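Local structure of 2-hydroxyisobutyryl-CoA synthetase (Aquincola tertiaricarbonis, 6HDY) at residues 120-128 with 172-180; 136-147 with 329-337. The protein belongs to the ANL superfamily of AMP-binding enzymes, built from a large AMP-binding domain and a smaller C-terminal domain. All blocks are in the same frame, centred on the assembly; numbering follows the deposited sequence.

Contact 1: 120-128 with 172-180. With 3HL ((3S)-3-hydroxybutanoic acid), chain B; 8LQ ([[(2~{R},3~{S},4~{R},5~{R})-5-(6-aminopurin-9-yl)-3,4-bis(oxidanyl)oxolan-2-yl]methoxy-oxidanyl-phosphoryl] (3~{S})-3-oxidanylbutanoate), chain C.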
loop_
_atom_site.group_PDB
_atom_site.type_symbol
_atom_site.label_atom_id
_atom_site.label_comp_id
_atom_site.label_asym_id
_atom_site.label_seq_id
_atom_site.Cartn_x
_atom_site.Cartn_y
_atom_site.Cartn_z
ATOM N N GLU A 120 12.070 -5.114 -18.975
ATOM C CA GLU A 120 12.721 -4.225 -18.022
ATOM C C GLU A 120 11.713 -3.672 -16.970
ATOM O O GLU A 120 12.147 -3.266 -15.881
ATOM C CB GLU A 120 13.509 -3.129 -18.782
ATOM C CG GLU A 120 13.897 -1.857 -18.023
ATOM C CD GLU A 120 15.069 -1.860 -17.054
ATOM O OE1 GLU A 120 15.746 -2.905 -16.909
ATOM O OE2 GLU A 120 15.321 -0.789 -16.453
ATOM N N ILE A 121 10.388 -3.678 -17.284
ATOM C CA ILE A 121 9.351 -3.113 -16.392
ATOM C C ILE A 121 9.318 -3.841 -15.042
ATOM O O ILE A 121 9.217 -5.079 -14.972
ATOM C CB ILE A 121 7.955 -2.995 -17.061
ATOM C CG1 ILE A 121 8.031 -2.034 -18.272
ATOM C CG2 ILE A 121 6.882 -2.494 -16.057
ATOM C CD1 ILE A 121 7.273 -2.527 -19.429
ATOM N N PHE A 122 9.493 -3.041 -13.996
ATOM C CA PHE A 122 9.578 -3.445 -12.601
ATOM C C PHE A 122 8.267 -3.247 -11.834
ATOM O O PHE A 122 7.866 -4.130 -11.090
ATOM C CB PHE A 122 10.714 -2.646 -11.924
ATOM C CG PHE A 122 10.998 -2.916 -10.465
ATOM C CD1 PHE A 122 11.519 -4.140 -10.052
ATOM C CD2 PHE A 122 10.759 -1.947 -9.506
ATOM C CE1 PHE A 122 11.805 -4.381 -8.704
ATOM C CE2 PHE A 122 11.041 -2.189 -8.154
ATOM C CZ PHE A 122 11.607 -3.390 -7.772
ATOM N N HIS A 123 7.647 -2.069 -11.968
ATOM C CA HIS A 123 6.418 -1.711 -11.261
ATOM C C HIS A 123 5.405 -1.110 -12.193
ATOM O O HIS A 123 5.771 -0.390 -13.126
ATOM C CB HIS A 123 6.727 -0.693 -10.186
ATOM C CG HIS A 123 6.858 -1.233 -8.802
ATOM N ND1 HIS A 123 6.292 -0.586 -7.736
ATOM C CD2 HIS A 123 7.557 -2.294 -8.346
ATOM C CE1 HIS A 123 6.687 -1.243 -6.664
ATOM N NE2 HIS A 123 7.433 -2.288 -6.988
ATOM N N VAL A 124 4.126 -1.434 -11.946
ATOM C CA VAL A 124 2.971 -0.918 -12.674
ATOM C C VAL A 124 2.150 -0.077 -11.711
ATOM O O VAL A 124 1.746 -0.558 -10.660
ATOM C CB VAL A 124 2.125 -1.994 -13.402
ATOM C CG1 VAL A 124 0.925 -1.367 -14.114
ATOM C CG2 VAL A 124 2.979 -2.794 -14.388
ATOM N N HIS A 125 1.972 1.205 -12.045
ATOM C CA HIS A 125 1.175 2.161 -11.282
ATOM C C HIS A 125 0.361 2.950 -12.273
ATOM O O HIS A 125 0.277 2.568 -13.424
ATOM C CB HIS A 125 2.083 3.077 -10.451
ATOM C CG HIS A 125 2.838 2.357 -9.384
ATOM N ND1 HIS A 125 2.255 2.063 -8.162
ATOM C CD2 HIS A 125 4.109 1.888 -9.394
ATOM C CE1 HIS A 125 3.177 1.402 -7.484
ATOM N NE2 HIS A 125 4.318 1.298 -8.174
ATOM N N GLY A 126 -0.221 4.043 -11.856
ATOM C CA GLY A 126 -0.999 4.844 -12.785
ATOM C C GLY A 126 -1.794 5.957 -12.150
ATOM O O GLY A 126 -1.588 6.284 -10.984
ATOM N N THR A 127 -2.710 6.530 -12.935
ATOM C CA THR A 127 -3.634 7.590 -12.527
ATOM C C THR A 127 -5.047 6.983 -12.248
ATOM O O THR A 127 -5.333 5.857 -12.677
ATOM C CB THR A 127 -3.674 8.688 -13.609
ATOM O OG1 THR A 127 -4.237 8.142 -14.803
ATOM C CG2 THR A 127 -2.309 9.265 -13.907
ATOM N N SER A 128 -5.928 7.734 -11.549
ATOM C CA SER A 128 -7.292 7.293 -11.215
ATOM C C SER A 128 -8.330 8.380 -11.487
ATOM O O SER A 128 -8.149 9.521 -11.067
ATOM C CB SER A 128 -7.371 6.832 -9.761
ATOM O OG SER A 128 -7.011 7.861 -8.851
ATOM N N PHE A 172 -1.280 3.221 -0.783
ATOM C CA PHE A 172 -0.321 2.442 -1.562
ATOM C C PHE A 172 -1.106 1.669 -2.589
ATOM O O PHE A 172 -1.730 0.650 -2.283
ATOM C CB PHE A 172 0.502 1.516 -0.663
ATOM C CG PHE A 172 1.629 2.202 0.057
ATOM C CD1 PHE A 172 2.877 2.320 -0.533
ATOM C CD2 PHE A 172 1.452 2.698 1.349
ATOM C CE1 PHE A 172 3.922 2.947 0.136
ATOM C CE2 PHE A 172 2.488 3.365 2.006
ATOM C CZ PHE A 172 3.720 3.465 1.404
ATOM N N SER A 173 -1.217 2.260 -3.768
ATOM C CA SER A 173 -2.011 1.693 -4.855
ATOM C C SER A 173 -1.410 2.190 -6.174
ATOM O O SER A 173 -0.195 2.200 -6.319
ATOM C CB SER A 173 -3.474 2.130 -4.709
ATOM O OG SER A 173 -4.298 1.533 -5.704
ATOM N N LEU A 174 -2.261 2.664 -7.101
ATOM C CA LEU A 174 -1.865 3.242 -8.379
ATOM C C LEU A 174 -1.025 4.490 -8.143
ATOM O O LEU A 174 -0.051 4.724 -8.855
ATOM C CB LEU A 174 -3.127 3.614 -9.183
ATOM C CG LEU A 174 -3.923 2.470 -9.770
ATOM C CD1 LEU A 174 -5.127 3.000 -10.448
ATOM C CD2 LEU A 174 -3.088 1.650 -10.753
ATOM N N TYR A 175 -1.394 5.268 -7.125
ATOM C CA TYR A 175 -0.808 6.548 -6.718
ATOM C C TYR A 175 0.708 6.498 -6.421
ATOM O O TYR A 175 1.150 5.756 -5.539
ATOM C CB TYR A 175 -1.611 7.081 -5.527
ATOM C CG TYR A 175 -1.166 8.444 -5.054
ATOM C CD1 TYR A 175 -1.245 9.552 -5.892
ATOM C CD2 TYR A 175 -0.685 8.633 -3.761
ATOM C CE1 TYR A 175 -0.863 10.820 -5.453
ATOM C CE2 TYR A 175 -0.311 9.901 -3.305
ATOM C CZ TYR A 175 -0.394 10.989 -4.161
ATOM O OH TYR A 175 -0.030 12.241 -3.746
ATOM N N MET A 176 1.498 7.351 -7.121
ATOM C CA MET A 176 2.965 7.366 -7.010
ATOM C C MET A 176 3.546 7.969 -5.740
ATOM O O MET A 176 4.682 7.629 -5.386
ATOM C CB MET A 176 3.617 8.045 -8.217
ATOM C CG MET A 176 3.524 7.231 -9.505
ATOM S SD MET A 176 4.360 5.643 -9.459
ATOM C CE MET A 176 6.079 6.106 -9.288
ATOM N N GLY A 177 2.805 8.893 -5.118
ATOM C CA GLY A 177 3.214 9.618 -3.935
ATOM C C GLY A 177 3.753 8.753 -2.824
ATOM O O GLY A 177 4.879 8.964 -2.360
ATOM N N SER A 178 2.925 7.804 -2.353
ATOM C CA SER A 178 3.297 6.888 -1.265
ATOM C C SER A 178 4.541 6.054 -1.593
ATOM O O SER A 178 5.452 5.958 -0.763
ATOM C CB SER A 178 2.134 5.961 -0.954
ATOM O OG SER A 178 1.739 5.282 -2.134
ATOM N N TRP A 179 4.572 5.447 -2.811
ATOM C CA TRP A 179 5.687 4.586 -3.270
ATOM C C TRP A 179 6.973 5.368 -3.361
ATOM O O TRP A 179 8.032 4.872 -2.982
ATOM C CB TRP A 179 5.345 3.906 -4.625
ATOM C CG TRP A 179 4.134 3.024 -4.534
ATOM C CD1 TRP A 179 2.862 3.346 -4.897
ATOM C CD2 TRP A 179 4.070 1.704 -3.964
ATOM N NE1 TRP A 179 2.010 2.306 -4.613
ATOM C CE2 TRP A 179 2.721 1.286 -4.031
ATOM C CE3 TRP A 179 5.018 0.845 -3.379
ATOM C CZ2 TRP A 179 2.293 0.034 -3.554
ATOM C CZ3 TRP A 179 4.592 -0.391 -2.891
ATOM C CH2 TRP A 179 3.249 -0.790 -2.993
ATOM N N GLY A 180 6.880 6.597 -3.838
ATOM C CA GLY A 180 8.041 7.476 -3.947
ATOM C C GLY A 180 8.655 7.857 -2.618
ATOM O O GLY A 180 9.878 7.873 -2.493
HETATM C CA 3HL B . 1.722 13.707 -6.939
HETATM C CB 3HL B . 2.233 12.431 -7.646
HETATM O OG1 3HL B . 3.619 12.183 -7.434
HETATM C CG2 3HL B . 1.503 11.207 -7.181
HETATM C C 3HL B . 2.860 14.320 -6.161
HETATM O OA 3HL B . 3.316 13.718 -5.199
HETATM O OB 3HL B . 3.425 15.420 -6.721
HETATM N N9 8LQ C . 0.315 18.956 -6.704
HETATM C C8 8LQ C . 1.136 17.944 -6.377
HETATM N N7 8LQ C . 1.991 18.370 -5.454
HETATM C C5 8LQ C . 1.722 19.665 -5.216
HETATM C C6 8LQ C . 2.227 20.574 -4.354
HETATM N N6 8LQ C . 3.241 20.215 -3.583
HETATM N N1 8LQ C . 1.751 21.833 -4.290
HETATM C C2 8LQ C . 0.681 22.226 -5.097
HETATM N N3 8LQ C . 0.130 21.256 -5.922
HETATM C C4 8LQ C . 0.676 20.019 -5.990
HETATM C CAA 8LQ C . 2.825 11.844 -6.883
HETATM C CAZ 8LQ C . 2.951 13.187 -6.117
HETATM O OAE 8LQ C . 2.217 13.115 -4.899
HETATM C CAL 8LQ C . 2.426 14.384 -6.935
HETATM C CAS 8LQ C . 0.976 14.147 -7.377
HETATM O OAC 8LQ C . 0.057 14.310 -6.580
HETATM O OAQ 8LQ C . 0.822 13.672 -8.666
HETATM P PBC 8LQ C . -0.589 13.636 -9.419
HETATM O OAH 8LQ C . -1.464 12.614 -8.576
HETATM O OAD 8LQ C . -0.485 13.263 -10.841
HETATM O "O5'" 8LQ C . -1.138 15.111 -9.287
HETATM C "C5'" 8LQ C . -0.277 16.156 -9.735
HETATM C "C4'" 8LQ C . -0.941 17.489 -9.503
HETATM O "O4'" 8LQ C . -1.215 17.651 -8.086
HETATM C "C3'" 8LQ C . 0.044 18.528 -9.835
HETATM O "O3'" 8LQ C . 0.005 18.823 -11.260
HETATM C "C2'" 8LQ C . -0.460 19.690 -8.977
HETATM O "O2'" 8LQ C . -1.682 20.301 -9.553
HETATM C "C1'" 8LQ C . -0.810 18.971 -7.695
HETATM O O HOH W 1 0.094 7.989 -9.754
#
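H125 meets W179 and L174 where strand 121-126 of a two-stranded antiparallel hairpin runs past the turn leading into helix 176-187, inside the AMP-binding domain. Two hydrogen bonds fasten the backbones and one side chain. G126 N donates to L174 O at 3.1 Å and nearly straight (174°), the donor tilted from the carbonyl plane; glycine suits a strand end packed so closely against L174, whose CB and CD2 lie beside it. H125 ND1 donates to S173 O, 3.1 Å away; the acceptor lies in the imidazole plane and the donor in the plane of the S173 carbonyl. W179 NE1 grips the same S173 O at 2.8 Å, so this buried carbonyl is held by two ring N-H groups. At the far side of the H125 ring, NE2 shares a hydrogen bond with H123 ND1, which leaves the imidazole little freedom to rotate; H123 NE2 in turn reaches E186 of the second subunit. The aromatic contacts are edge-to-face: H125 CE1 sits over one indole face of W179, the planes 51° apart, while H123 turns its edge to the six-membered ring. The bent M176 chain folds its sulfur back across H125, with M176 SD 3.6 Å from H125 CB. Y175, one residue before M176, lines the ligand pocket, where 3HL and 8LQ overlap as alternative occupants; for 8LQ, Y175 OH to OAE is 2.7 Å.

Contact 2: 136-147 with 329-337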
loop_
_atom_site.group_PDB
_atom_site.type_symbol
_atom_site.label_atom_id
_atom_site.label_comp_id
_atom_site.label_asym_id
_atom_site.label_seq_id
_atom_site.Cartn_x
_atom_site.Cartn_y
_atom_site.Cartn_z
ATOM N N ALA A 136 -1.311 4.399 -17.525
ATOM C CA ALA A 136 -0.517 3.392 -16.844
ATOM C C ALA A 136 0.962 3.775 -16.798
ATOM O O ALA A 136 1.545 4.177 -17.806
ATOM C CB ALA A 136 -0.687 2.049 -17.549
ATOM N N PHE A 137 1.575 3.617 -15.635
ATOM C CA PHE A 137 2.998 3.837 -15.513
ATOM C C PHE A 137 3.715 2.472 -15.479
ATOM O O PHE A 137 3.388 1.617 -14.663
ATOM C CB PHE A 137 3.358 4.717 -14.311
ATOM C CG PHE A 137 2.636 6.049 -14.213
ATOM C CD1 PHE A 137 2.565 6.908 -15.307
ATOM C CD2 PHE A 137 2.099 6.481 -13.003
ATOM C CE1 PHE A 137 1.934 8.156 -15.200
ATOM C CE2 PHE A 137 1.418 7.701 -12.915
ATOM C CZ PHE A 137 1.357 8.538 -14.005
ATOM N N GLY A 138 4.642 2.287 -16.406
ATOM C CA GLY A 138 5.503 1.123 -16.523
ATOM C C GLY A 138 6.908 1.592 -16.222
ATOM O O GLY A 138 7.592 2.115 -17.100
ATOM N N ILE A 139 7.319 1.464 -14.966
ATOM C CA ILE A 139 8.612 1.922 -14.474
ATOM C C ILE A 139 9.644 0.778 -14.427
ATOM O O ILE A 139 9.379 -0.262 -13.822
ATOM C CB ILE A 139 8.425 2.644 -13.133
ATOM C CG1 ILE A 139 7.246 3.646 -13.250
ATOM C CG2 ILE A 139 9.726 3.347 -12.722
ATOM C CD1 ILE A 139 6.449 3.815 -12.053
ATOM N N GLY A 140 10.784 0.980 -15.094
ATOM C CA GLY A 140 11.845 -0.011 -15.152
ATOM C C GLY A 140 12.602 -0.073 -13.848
ATOM O O GLY A 140 12.533 0.859 -13.051
ATOM N N ARG A 141 13.324 -1.176 -13.626
ATOM C CA ARG A 141 14.130 -1.432 -12.427
ATOM C C ARG A 141 15.136 -0.323 -12.164
ATOM O O ARG A 141 15.255 0.150 -11.034
ATOM C CB ARG A 141 14.861 -2.775 -12.577
ATOM C CG ARG A 141 14.839 -3.635 -11.320
ATOM C CD ARG A 141 15.211 -5.087 -11.581
ATOM N NE ARG A 141 14.547 -5.656 -12.761
ATOM C CZ ARG A 141 15.162 -5.955 -13.906
ATOM N NH1 ARG A 141 16.469 -5.739 -14.043
ATOM N NH2 ARG A 141 14.478 -6.466 -14.922
ATOM N N ALA A 142 15.847 0.101 -13.209
ATOM C CA ALA A 142 16.853 1.158 -13.123
ATOM C C ALA A 142 16.237 2.479 -12.751
ATOM O O ALA A 142 16.791 3.162 -11.887
ATOM C CB ALA A 142 17.643 1.246 -14.432
ATOM N N ASP A 143 15.040 2.807 -13.290
ATOM C CA ASP A 143 14.329 4.053 -12.907
ATOM C C ASP A 143 13.859 4.054 -11.458
ATOM O O ASP A 143 13.963 5.071 -10.806
ATOM C CB ASP A 143 13.154 4.358 -13.841
ATOM C CG ASP A 143 13.591 4.886 -15.180
ATOM O OD1 ASP A 143 14.809 4.971 -15.414
ATOM O OD2 ASP A 143 12.728 5.213 -15.988
ATOM N N TRP A 144 13.376 2.921 -10.955
ATOM C CA TRP A 144 12.930 2.775 -9.563
ATOM C C TRP A 144 14.119 3.110 -8.629
ATOM O O TRP A 144 13.964 3.856 -7.654
ATOM C CB TRP A 144 12.363 1.332 -9.311
ATOM C CG TRP A 144 11.505 1.289 -8.079
ATOM C CD1 TRP A 144 11.934 1.098 -6.799
ATOM C CD2 TRP A 144 10.123 1.686 -7.987
ATOM N NE1 TRP A 144 10.888 1.279 -5.916
ATOM C CE2 TRP A 144 9.759 1.623 -6.621
ATOM C CE3 TRP A 144 9.153 2.084 -8.927
ATOM C CZ2 TRP A 144 8.459 1.934 -6.171
ATOM C CZ3 TRP A 144 7.854 2.354 -8.484
ATOM C CH2 TRP A 144 7.521 2.281 -7.122
ATOM N N ARG A 145 15.318 2.576 -8.962
ATOM C CA ARG A 145 16.570 2.884 -8.244
ATOM C C ARG A 145 16.930 4.373 -8.382
ATOM O O ARG A 145 17.261 5.000 -7.380
ATOM C CB ARG A 145 17.746 1.968 -8.669
ATOM C CG ARG A 145 17.578 0.458 -8.339
ATOM C CD ARG A 145 16.820 0.128 -7.044
ATOM N NE ARG A 145 17.370 0.757 -5.834
ATOM C CZ ARG A 145 16.672 0.968 -4.720
ATOM N NH1 ARG A 145 15.400 0.615 -4.653
ATOM N NH2 ARG A 145 17.248 1.523 -3.659
ATOM N N ALA A 146 16.791 4.952 -9.593
ATOM C CA ALA A 146 17.048 6.389 -9.817
ATOM C C ALA A 146 16.096 7.256 -8.943
ATOM O O ALA A 146 16.533 8.240 -8.348
ATOM C CB ALA A 146 16.890 6.741 -11.295
ATOM N N ILE A 147 14.829 6.841 -8.819
ATOM C CA ILE A 147 13.811 7.524 -7.998
ATOM C C ILE A 147 14.142 7.408 -6.488
ATOM O O ILE A 147 14.062 8.405 -5.771
ATOM C CB ILE A 147 12.375 6.969 -8.320
ATOM C CG1 ILE A 147 11.968 7.289 -9.776
ATOM C CG2 ILE A 147 11.330 7.505 -7.292
ATOM C CD1 ILE A 147 10.754 6.485 -10.360
ATOM N N HIS A 329 12.773 14.869 -17.451
ATOM C CA HIS A 329 13.575 13.858 -16.760
ATOM C C HIS A 329 15.010 13.890 -17.256
ATOM O O HIS A 329 15.249 13.834 -18.473
ATOM C CB HIS A 329 13.028 12.414 -17.012
ATOM C CG HIS A 329 11.823 12.068 -16.188
ATOM N ND1 HIS A 329 10.626 11.687 -16.777
ATOM C CD2 HIS A 329 11.681 12.024 -14.843
ATOM C CE1 HIS A 329 9.797 11.441 -15.776
ATOM N NE2 HIS A 329 10.385 11.642 -14.594
ATOM N N LEU A 330 15.978 13.905 -16.320
ATOM C CA LEU A 330 17.395 13.816 -16.734
ATOM C C LEU A 330 18.026 12.444 -16.387
ATOM O O LEU A 330 19.130 12.135 -16.836
ATOM C CB LEU A 330 18.225 14.971 -16.126
ATOM C CG LEU A 330 17.760 16.403 -16.403
ATOM C CD1 LEU A 330 18.674 17.391 -15.735
ATOM C CD2 LEU A 330 17.687 16.676 -17.888
ATOM N N GLU A 331 17.313 11.613 -15.608
ATOM C CA GLU A 331 17.803 10.332 -15.106
ATOM C C GLU A 331 16.774 9.206 -15.206
ATOM O O GLU A 331 16.639 8.409 -14.266
ATOM C CB GLU A 331 18.296 10.500 -13.650
ATOM C CG GLU A 331 19.529 11.384 -13.490
ATOM C CD GLU A 331 20.147 11.448 -12.107
ATOM O OE1 GLU A 331 19.467 11.099 -11.118
ATOM O OE2 GLU A 331 21.328 11.844 -12.014
ATOM N N ARG A 332 16.049 9.118 -16.346
ATOM C CA ARG A 332 15.050 8.061 -16.570
ATOM C C ARG A 332 15.101 7.472 -17.963
ATOM O O ARG A 332 15.156 8.205 -18.950
ATOM C CB ARG A 332 13.620 8.539 -16.222
ATOM C CG ARG A 332 13.344 8.544 -14.720
ATOM C CD ARG A 332 11.878 8.577 -14.371
ATOM N NE ARG A 332 11.109 7.426 -14.879
ATOM C CZ ARG A 332 9.805 7.266 -14.685
ATOM N NH1 ARG A 332 9.114 8.166 -13.992
ATOM N NH2 ARG A 332 9.180 6.205 -15.183
ATOM N N THR A 333 15.085 6.136 -18.044
ATOM C CA THR A 333 15.099 5.406 -19.312
ATOM C C THR A 333 13.707 4.871 -19.678
ATOM O O THR A 333 13.456 4.601 -20.846
ATOM C CB THR A 333 16.140 4.278 -19.266
ATOM O OG1 THR A 333 15.883 3.457 -18.122
ATOM C CG2 THR A 333 17.583 4.800 -19.246
ATOM N N SER A 334 12.804 4.704 -18.687
ATOM C CA SER A 334 11.443 4.164 -18.904
ATOM C C SER A 334 10.428 5.304 -18.823
ATOM O O SER A 334 10.473 6.086 -17.864
ATOM C CB SER A 334 11.109 3.071 -17.884
ATOM O OG SER A 334 10.747 3.621 -16.623
ATOM N N GLN A 335 9.529 5.414 -19.839
ATOM C CA GLN A 335 8.544 6.507 -19.945
ATOM C C GLN A 335 9.173 7.882 -19.659
ATOM O O GLN A 335 8.651 8.624 -18.828
ATOM C CB GLN A 335 7.295 6.236 -19.082
ATOM C CG GLN A 335 6.502 5.003 -19.584
ATOM C CD GLN A 335 5.218 4.797 -18.796
ATOM O OE1 GLN A 335 5.207 4.827 -17.565
ATOM N NE2 GLN A 335 4.111 4.559 -19.490
ATOM N N PRO A 336 10.342 8.249 -20.286
ATOM C CA PRO A 336 10.935 9.561 -19.961
ATOM C C PRO A 336 10.047 10.696 -20.453
ATOM O O PRO A 336 9.507 10.637 -21.555
ATOM C CB PRO A 336 12.305 9.530 -20.649
ATOM C CG PRO A 336 12.146 8.579 -21.776
ATOM C CD PRO A 336 11.134 7.545 -21.324
ATOM N N MET A 337 9.849 11.678 -19.608
ATOM C CA MET A 337 9.027 12.845 -19.914
ATOM C C MET A 337 9.923 13.988 -20.347
ATOM O O MET A 337 10.818 14.387 -19.596
ATOM C CB MET A 337 8.197 13.282 -18.695
ATOM C CG MET A 337 7.095 12.331 -18.269
ATOM S SD MET A 337 5.804 11.895 -19.454
ATOM C CE MET A 337 5.569 13.274 -20.284
HETATM O O HOH W 2 14.412 1.869 -15.811
HETATM O O HOH W 3 17.069 10.256 -10.110
#
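D143 turns its carboxylate into the loop 329-337, which joins two strands of an antiparallel sheet and here packs against a strand-to-helix junction of the AMP-binding enzyme. The two oxygens work differently. OD1 takes T333 N on its syn lone pair at 2.9 Å, whereas OD2 accepts three donors: S334 N on the syn side, R332 NE (3.0 Å) from one face of the carboxylate and S334 OG (2.6 Å) from the other. The short side chain of an aspartate holds the carboxylate close to the helix start, where it meets the backbone N-H groups of T333 and S334, and the arginine probably stabilises its negative charge. The R332 guanidinium presents its edge to OD2, while NH1 bonds to S282 O. With OG set between its backbone N and carbonyl carbon (chi1 79°), S334 can bridge D143 and G140, accepting from G140 N at 3.1 Å. Along strand 136-140, the extended Q335 side chain brings its amide to the backbone, crossing F137 at about a right angle. G138 N approaches Q335 OE1 (2.8 Å) from above its carbonyl plane, whereas Q335 NE2 donates in plane to A136 O at 3.1 Å and 173°.

Overall arrangement
Both contacts are buried and share the hairpin of strands 121-126 and 136-140: contact 1 uses the first strand, contact 2 the second and the helix after it. Backbone pairing joins them directly, H125 O lying 2.8 Å from F137 N, and W144 of helix 141-157 packs on H123. Their chemistry follows their surroundings. Contact 1, beside the ligand pocket and the second subunit, relies on aromatic and imidazole groups around the S173 carbonyl, with one backbone bond to L174 O. Contact 2 is richer in charge and in side-chain-to-backbone bonds, as suits joining an irregular loop to a strand and a helix start. M176 also touches F137 and I139, linking the two.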